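Local coordinates for peptidoglycan recognition protein 3 (Branchiostoma belcheri tsingtauense, PDB 4Z8I) that probably recognises bacterial peptidoglycan and, as a zinc-dependent N-acetylmuramoyl-L-alanine amidase, cleaves the bond between its glycan strands and stem peptides, at residues Gly61-Ile66 and Ile184-Ser189; Pro88-His93 and Ser195-Tyr200. All blocks are in the same frame, centred on the assembly; numbering follows the deposited sequence.

Starting from the N terminus, the chain first passes through a small disulfide-rich region, consistent with the chitin-binding domain of this protein, and then reaches Gly61-Ile66, the loop that leads into edge strand 66-67 of the amidase sheet. Strand 87-94 follows, and most of the domain is built before helix 174-190 returns to close contact 1 by a disulfide. A short turn later, Ser195-Tyr200 closes contact 2 by pairing with Pro88-His93. The two closures cross, since their segments alternate along the chain. Their centres lie about 14 Å apart, and helix 174-190 joins them directly: Ile184 and Val188 pack on Tyr197.

Contact 1 (Gly61-Ile66 and Ile184-Ser189); sequences GTCPRI and ISCGVS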
ATOM      1  N   GLY A  61       7.492   8.379  -5.167  1.00 31.07           N
ATOM      2  CA  GLY A  61       8.060   7.170  -5.737  1.00 38.06           C
ATOM      3  C   GLY A  61       7.195   5.937  -5.551  1.00 45.73           C
ATOM      4  O   GLY A  61       6.027   6.037  -5.171  1.00 52.56           O
ATOM      5  N   THR A  62       7.768   4.770  -5.824  1.00 41.33           N
ATOM      6  CA  THR A  62       7.033   3.518  -5.689  1.00 52.49           C
ATOM      7  C   THR A  62       6.798   3.185  -4.224  1.00 40.90           C
ATOM      8  O   THR A  62       5.733   2.697  -3.856  1.00 59.50           O
ATOM      9  CB  THR A  62       7.765   2.341  -6.365  1.00 62.98           C
ATOM     10  OG1 THR A  62       9.064   2.181  -5.780  1.00 51.32           O
ATOM     11  CG2 THR A  62       7.910   2.585  -7.853  1.00 23.09           C
ATOM     12  N   CYS A  63       7.795   3.459  -3.391  1.00 42.59           N
ATOM     13  CA  CYS A  63       7.695   3.169  -1.965  1.00 35.60           C
ATOM     14  C   CYS A  63       7.274   4.394  -1.151  1.00 42.96           C
ATOM     15  O   CYS A  63       7.968   5.412  -1.143  1.00 40.98           O
ATOM     16  CB  CYS A  63       9.018   2.608  -1.439  1.00 33.64           C
ATOM     17  SG  CYS A  63       9.361   0.921  -1.990  1.00 59.72           S
ATOM     18  N   PRO A  64       6.127   4.292  -0.461  1.00 54.12           N
ATOM     19  CA  PRO A  64       5.598   5.364   0.390  1.00 40.90           C
ATOM     20  C   PRO A  64       6.330   5.384   1.722  1.00 30.59           C
ATOM     21  O   PRO A  64       6.899   4.362   2.101  1.00 28.89           O
ATOM     22  CB  PRO A  64       4.151   4.930   0.614  1.00 34.34           C
ATOM     23  CG  PRO A  64       4.221   3.437   0.597  1.00 23.60           C
ATOM     24  CD  PRO A  64       5.265   3.096  -0.439  1.00 48.90           C
ATOM     25  N   ARG A  65       6.322   6.510   2.427  1.00 31.90           N
ATOM     26  CA  ARG A  65       6.955   6.542   3.741  1.00 42.32           C
ATOM     27  C   ARG A  65       6.179   5.687   4.737  1.00 44.59           C
ATOM     28  O   ARG A  65       5.029   5.982   5.064  1.00 43.65           O
ATOM     29  CB  ARG A  65       7.104   7.972   4.263  1.00 35.23           C
ATOM     30  CG  ARG A  65       7.763   8.056   5.641  1.00 56.37           C
ATOM     31  CD  ARG A  65       9.092   7.294   5.694  1.00 54.19           C
ATOM     32  NE  ARG A  65       9.592   7.160   7.063  1.00 68.72           N
ATOM     33  CZ  ARG A  65      10.560   7.909   7.585  1.00 74.80           C
ATOM     34  NH1 ARG A  65      10.947   7.720   8.841  1.00 37.65           N
ATOM     35  NH2 ARG A  65      11.146   8.845   6.851  1.00 86.09           N
ATOM     36  N   ILE A  66       6.816   4.620   5.206  1.00 40.48           N
ATOM     37  CA  ILE A  66       6.220   3.732   6.193  1.00 32.04           C
ATOM     38  C   ILE A  66       6.629   4.150   7.601  1.00 36.14           C
ATOM     39  O   ILE A  66       7.818   4.180   7.926  1.00 46.17           O
ATOM     40  CB  ILE A  66       6.652   2.272   5.958  1.00 37.55           C
ATOM     41  CG1 ILE A  66       6.274   1.826   4.541  1.00 33.64           C
ATOM     42  CG2 ILE A  66       6.031   1.354   7.005  1.00 33.17           C
ATOM     43  CD1 ILE A  66       6.834   0.478   4.155  1.00 28.44           C
ATOM     44  N   ILE A 184       1.659  -1.771  -1.992  1.00 36.69           N
ATOM     45  CA  ILE A 184       1.588  -2.995  -2.781  1.00 40.30           C
ATOM     46  C   ILE A 184       2.681  -3.023  -3.847  1.00 30.05           C
ATOM     47  O   ILE A 184       3.408  -4.013  -3.981  1.00 35.82           O
ATOM     48  CB  ILE A 184       0.207  -3.147  -3.445  1.00 31.52           C
ATOM     49  CG1 ILE A 184      -0.886  -3.224  -2.377  1.00 43.98           C
ATOM     50  CG2 ILE A 184       0.172  -4.387  -4.314  1.00 35.94           C
ATOM     51  CD1 ILE A 184      -2.303  -3.273  -2.935  1.00 41.83           C
ATOM     52  N   SER A 185       2.795  -1.924  -4.587  1.00 37.85           N
ATOM     53  CA  SER A 185       3.800  -1.791  -5.636  1.00 36.13           C
ATOM     54  C   SER A 185       5.207  -2.012  -5.085  1.00 41.56           C
ATOM     55  O   SER A 185       5.998  -2.746  -5.666  1.00 45.47           O
ATOM     56  CB  SER A 185       3.694  -0.411  -6.286  1.00 25.24           C
ATOM     57  OG  SER A 185       4.631  -0.260  -7.334  1.00 47.83           O
ATOM     58  N   CYS A 186       5.495  -1.380  -3.954  1.00 35.00           N
ATOM     59  CA  CYS A 186       6.782  -1.493  -3.277  1.00 34.20           C
ATOM     60  C   CYS A 186       7.081  -2.946  -2.935  1.00 38.48           C
ATOM     61  O   CYS A 186       8.182  -3.451  -3.193  1.00 31.59           O
ATOM     62  CB  CYS A 186       6.749  -0.653  -1.997  1.00 40.57           C
ATOM     63  SG  CYS A 186       8.298  -0.563  -1.083  1.00 48.82           S
ATOM     64  N   GLY A 187       6.091  -3.613  -2.350  1.00 35.86           N
ATOM     65  CA  GLY A 187       6.223  -5.015  -1.999  1.00 20.41           C
ATOM     66  C   GLY A 187       6.513  -5.872  -3.214  1.00 43.79           C
ATOM     67  O   GLY A 187       7.264  -6.845  -3.127  1.00 38.30           O
ATOM     68  N   VAL A 188       5.917  -5.508  -4.348  1.00 34.88           N
ATOM     69  CA  VAL A 188       6.176  -6.217  -5.597  1.00 41.17           C
ATOM     70  C   VAL A 188       7.608  -5.969  -6.079  1.00 37.17           C
ATOM     71  O   VAL A 188       8.298  -6.891  -6.521  1.00 36.36           O
ATOM     72  CB  VAL A 188       5.166  -5.823  -6.697  1.00 34.38           C
ATOM     73  CG1 VAL A 188       5.502  -6.509  -8.009  1.00 24.72           C
ATOM     74  CG2 VAL A 188       3.760  -6.189  -6.273  1.00 39.93           C
ATOM     75  N   SER A 189       8.052  -4.722  -5.969  1.00 42.66           N
ATOM     76  CA  SER A 189       9.389  -4.337  -6.407  1.00 44.40           C
ATOM     77  C   SER A 189      10.476  -5.003  -5.569  1.00 33.56           C
ATOM     78  O   SER A 189      11.577  -5.252  -6.061  1.00 34.17           O
ATOM     79  CB  SER A 189       9.549  -2.815  -6.370  1.00 31.69           C
ATOM     80  OG  SER A 189       9.651  -2.340  -5.040  1.00 47.50           O
TER
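A disulfide bridge at the surface fastens the loop Gly61-Ile66 to helix 174-190 of the amidase fold, linking the chain just ahead of edge strand 66-67 to a helix formed about 120 residues later. It is a worked example of a disulfide cross-link between a loop and a helix, and the two segments together bury 222 Å². Cys63 and Cys186 are also the pair with the nearest CA atoms, 4.9 Å apart. The sulfur of Cys186 stands anti to its backbone N (chi1 -175°), which carries it off the helix toward the loop, while that of Cys63 lies beside its own backbone N. Around the bridge the packing is light. Pro64 CD meets Cys186 CB at 4.3 Å, and Thr62 CB packs 4.2 Å from Ser185 OG, a hydroxyl whose weak hydrogen bond goes to His28 of the N-terminal region. One turn on, Ser189 OG folds back to hydrogen-bond the carbonyl oxygen of Cys186 at 2.6 Å, within the helix. At the centre, Cys63 SG and Cys186 SG are 2.0 Å apart, and the bridge is twisted by a chi3 of 85°, close to the 90° that disulfides favour.

Contact 2 (Pro88-His93 and Ser195-Tyr200); sequences PKVVIH and SGYSLY. With ZN (zinc ion), chain B.
Strands 89-93 and 197-200 run parallel, 4.6 Å apart at closest approach and 15° off alignment, and four backbone hydrogen bonds join Pro88-His93 to Ser195-Tyr200. Val90 uses both its polar backbone atoms here: its N donates to Ser198 O at 2.8 Å, and its O accepts from Tyr200 N in a nearly straight bond of 2.7 Å. The outer bonds, Ser198 N to Pro88 O and Ile92 N to Tyr200 O, are more bent. On one face, Lys89 crosses the Tyr200 ring at a slant, with CB at the edge near the ring plane, 3.3 Å from CE1. Its chi1 of 41° and extended chi2 put CD 3.6 Å from the same CE1, and the bend at chi3 (85°) turns CE and NZ toward Tyr200 OH. On the other face, Val90 CG2 approaches Tyr197 CD1 at 3.7 Å, whereas Leu199 CD1 touches both Val90 CB and Ile92 CG1, 3.8 Å from the latter. Near the end of its strand, His93 ND1 binds the zinc ion at 2.0 Å. A water, His202 and Cys210 are the other ligands, as in zinc amidases of this family, and His93 NE2 is hydrogen-bonded to His150. Strand 197-201 lies at the edge of the mixed sheet, and strand 87-94 separates it from strand 158-163. Helix 174-190 covers the Tyr197 side, and Trp222 near the C terminus touches Leu199.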
ATOM      1  N   PRO A  88       1.462 -14.711  -2.483  1.00 24.76           N
ATOM      2  CA  PRO A  88       0.538 -14.883  -3.608  1.00 30.10           C
ATOM      3  C   PRO A  88      -0.535 -13.808  -3.681  1.00 45.18           C
ATOM      4  O   PRO A  88      -0.872 -13.376  -4.781  1.00 47.53           O
ATOM      5  CB  PRO A  88      -0.141 -16.225  -3.307  1.00 25.09           C
ATOM      6  CG  PRO A  88       0.757 -16.917  -2.367  1.00 33.72           C
ATOM      7  CD  PRO A  88       1.418 -15.854  -1.556  1.00 36.65           C
ATOM      8  N   LYS A  89      -1.073 -13.388  -2.539  1.00 33.71           N
ATOM      9  CA  LYS A  89      -2.256 -12.534  -2.567  1.00 39.08           C
ATOM     10  C   LYS A  89      -2.295 -11.402  -1.531  1.00 39.84           C
ATOM     11  O   LYS A  89      -1.623 -11.456  -0.506  1.00 41.98           O
ATOM     12  CB  LYS A  89      -3.517 -13.399  -2.491  1.00 43.99           C
ATOM     13  CG  LYS A  89      -3.437 -14.554  -1.510  1.00 37.52           C
ATOM     14  CD  LYS A  89      -4.453 -15.646  -1.839  1.00 27.37           C
ATOM     15  CE  LYS A  89      -3.923 -16.606  -2.886  1.00 51.94           C
ATOM     16  NZ  LYS A  89      -4.836 -17.760  -3.110  1.00 54.44           N
ATOM     17  N   VAL A  90      -3.087 -10.372  -1.822  1.00 35.77           N
ATOM     18  CA  VAL A  90      -3.217  -9.213  -0.940  1.00 35.79           C
ATOM     19  C   VAL A  90      -4.668  -9.047  -0.505  1.00 40.45           C
ATOM     20  O   VAL A  90      -5.570  -8.991  -1.346  1.00 35.29           O
ATOM     21  CB  VAL A  90      -2.760  -7.920  -1.643  1.00 36.68           C
ATOM     22  CG1 VAL A  90      -2.849  -6.738  -0.696  1.00 32.60           C
ATOM     23  CG2 VAL A  90      -1.345  -8.071  -2.159  1.00 30.38           C
ATOM     24  N   VAL A  91      -4.892  -8.975   0.806  1.00 33.26           N
ATOM     25  CA  VAL A  91      -6.242  -8.835   1.348  1.00 37.41           C
ATOM     26  C   VAL A  91      -6.432  -7.439   1.933  1.00 44.83           C
ATOM     27  O   VAL A  91      -5.598  -6.964   2.708  1.00 36.63           O
ATOM     28  CB  VAL A  91      -6.533  -9.901   2.425  1.00 33.10           C
ATOM     29  CG1 VAL A  91      -7.970  -9.812   2.893  1.00 31.72           C
ATOM     30  CG2 VAL A  91      -6.252 -11.287   1.878  1.00 28.44           C
ATOM     31  N   ILE A  92      -7.524  -6.782   1.552  1.00 37.94           N
ATOM     32  CA  ILE A  92      -7.791  -5.420   1.998  1.00 37.53           C
ATOM     33  C   ILE A  92      -8.823  -5.397   3.125  1.00 48.89           C
ATOM     34  O   ILE A  92      -9.877  -6.032   3.030  1.00 33.22           O
ATOM     35  CB  ILE A  92      -8.272  -4.537   0.832  1.00 33.98           C
ATOM     36  CG1 ILE A  92      -7.221  -4.509  -0.278  1.00 39.32           C
ATOM     37  CG2 ILE A  92      -8.577  -3.124   1.313  1.00 25.65           C
ATOM     38  CD1 ILE A  92      -5.901  -3.893   0.144  1.00 24.61           C
ATOM     39  N   HIS A  93      -8.513  -4.660   4.188  1.00 39.84           N
ATOM     40  CA  HIS A  93      -9.378  -4.595   5.360  1.00 31.41           C
ATOM     41  C   HIS A  93      -9.788  -3.163   5.662  1.00 38.83           C
ATOM     42  O   HIS A  93      -9.136  -2.220   5.214  1.00 37.61           O
ATOM     43  CB  HIS A  93      -8.653  -5.168   6.579  1.00 26.32           C
ATOM     44  CG  HIS A  93      -8.435  -6.646   6.517  1.00 32.51           C
ATOM     45  ND1 HIS A  93      -9.337  -7.551   7.031  1.00 41.69           N
ATOM     46  CD2 HIS A  93      -7.417  -7.378   6.006  1.00 31.70           C
ATOM     47  CE1 HIS A  93      -8.887  -8.777   6.838  1.00 33.61           C
ATOM     48  NE2 HIS A  93      -7.724  -8.699   6.215  1.00 30.78           N
ATOM     49  N   SER A 195       4.469 -10.565  -8.621  1.00 43.62           N
ATOM     50  CA  SER A 195       3.979  -9.604  -9.600  1.00 35.29           C
ATOM     51  C   SER A 195       2.607 -10.046 -10.089  1.00 37.49           C
ATOM     52  O   SER A 195       1.736  -9.221 -10.366  1.00 48.31           O
ATOM     53  CB  SER A 195       4.953  -9.484 -10.771  1.00 32.55           C
ATOM     54  OG  SER A 195       5.124 -10.732 -11.419  1.00 55.59           O
ATOM     55  N   GLY A 196       2.416 -11.358 -10.186  1.00 31.33           N
ATOM     56  CA  GLY A 196       1.130 -11.904 -10.571  1.00 47.30           C
ATOM     57  C   GLY A 196       0.276 -12.178  -9.350  1.00 55.89           C
ATOM     58  O   GLY A 196      -0.332 -13.243  -9.232  1.00 58.33           O
ATOM     59  N   TYR A 197       0.231 -11.209  -8.440  1.00 43.66           N
ATOM     60  CA  TYR A 197      -0.517 -11.358  -7.198  1.00 43.23           C
ATOM     61  C   TYR A 197      -2.015 -11.191  -7.425  1.00 50.32           C
ATOM     62  O   TYR A 197      -2.440 -10.620  -8.427  1.00 52.01           O
ATOM     63  CB  TYR A 197      -0.022 -10.364  -6.138  1.00 34.83           C
ATOM     64  CG  TYR A 197      -0.431  -8.928  -6.376  1.00 41.67           C
ATOM     65  CD1 TYR A 197      -1.621  -8.430  -5.855  1.00 43.91           C
ATOM     66  CD2 TYR A 197       0.379  -8.064  -7.104  1.00 22.93           C
ATOM     67  CE1 TYR A 197      -2.002  -7.123  -6.066  1.00 48.16           C
ATOM     68  CE2 TYR A 197       0.006  -6.751  -7.319  1.00 38.34           C
ATOM     69  CZ  TYR A 197      -1.185  -6.289  -6.798  1.00 52.58           C
ATOM     70  OH  TYR A 197      -1.565  -4.986  -7.005  1.00 64.33           O
ATOM     71  N   SER A 198      -2.810 -11.694  -6.488  1.00 42.43           N
ATOM     72  CA  SER A 198      -4.254 -11.517  -6.544  1.00 37.37           C
ATOM     73  C   SER A 198      -4.709 -10.594  -5.422  1.00 37.70           C
ATOM     74  O   SER A 198      -4.266 -10.727  -4.281  1.00 32.86           O
ATOM     75  CB  SER A 198      -4.971 -12.865  -6.449  1.00 29.13           C
ATOM     76  OG  SER A 198      -4.676 -13.677  -7.570  1.00 55.60           O
ATOM     77  N   LEU A 199      -5.591  -9.656  -5.749  1.00 45.46           N
ATOM     78  CA  LEU A 199      -6.094  -8.712  -4.759  1.00 45.81           C
ATOM     79  C   LEU A 199      -7.487  -9.116  -4.286  1.00 40.95           C
ATOM     80  O   LEU A 199      -8.397  -9.300  -5.096  1.00 45.24           O
ATOM     81  CB  LEU A 199      -6.127  -7.294  -5.338  1.00 37.49           C
ATOM     82  CG  LEU A 199      -6.620  -6.183  -4.408  1.00 39.30           C
ATOM     83  CD1 LEU A 199      -5.558  -5.824  -3.386  1.00 32.40           C
ATOM     84  CD2 LEU A 199      -7.037  -4.958  -5.199  1.00 47.18           C
ATOM     85  N   TYR A 200      -7.650  -9.254  -2.975  1.00 39.11           N
ATOM     86  CA  TYR A 200      -8.945  -9.609  -2.400  1.00 45.10           C
ATOM     87  C   TYR A 200      -9.415  -8.547  -1.416  1.00 34.57           C
ATOM     88  O   TYR A 200      -8.603  -7.866  -0.788  1.00 34.11           O
ATOM     89  CB  TYR A 200      -8.867 -10.944  -1.648  1.00 24.85           C
ATOM     90  CG  TYR A 200      -8.428 -12.133  -2.466  1.00 45.82           C
ATOM     91  CD1 TYR A 200      -7.088 -12.343  -2.761  1.00 39.81           C
ATOM     92  CD2 TYR A 200      -9.350 -13.067  -2.915  1.00 50.53           C
ATOM     93  CE1 TYR A 200      -6.685 -13.435  -3.500  1.00 49.34           C
ATOM     94  CE2 TYR A 200      -8.951 -14.166  -3.655  1.00 57.51           C
ATOM     95  CZ  TYR A 200      -7.617 -14.343  -3.942  1.00 54.94           C
ATOM     96  OH  TYR A 200      -7.205 -15.430  -4.674  1.00 63.98           O
TER
HETATM   97 ZN    ZN B 301     -11.286  -7.461   7.486  0.95 44.88          ZN
HETATM   98  O   HOH W   1     -10.912  -7.577   9.400  1.00 39.06           O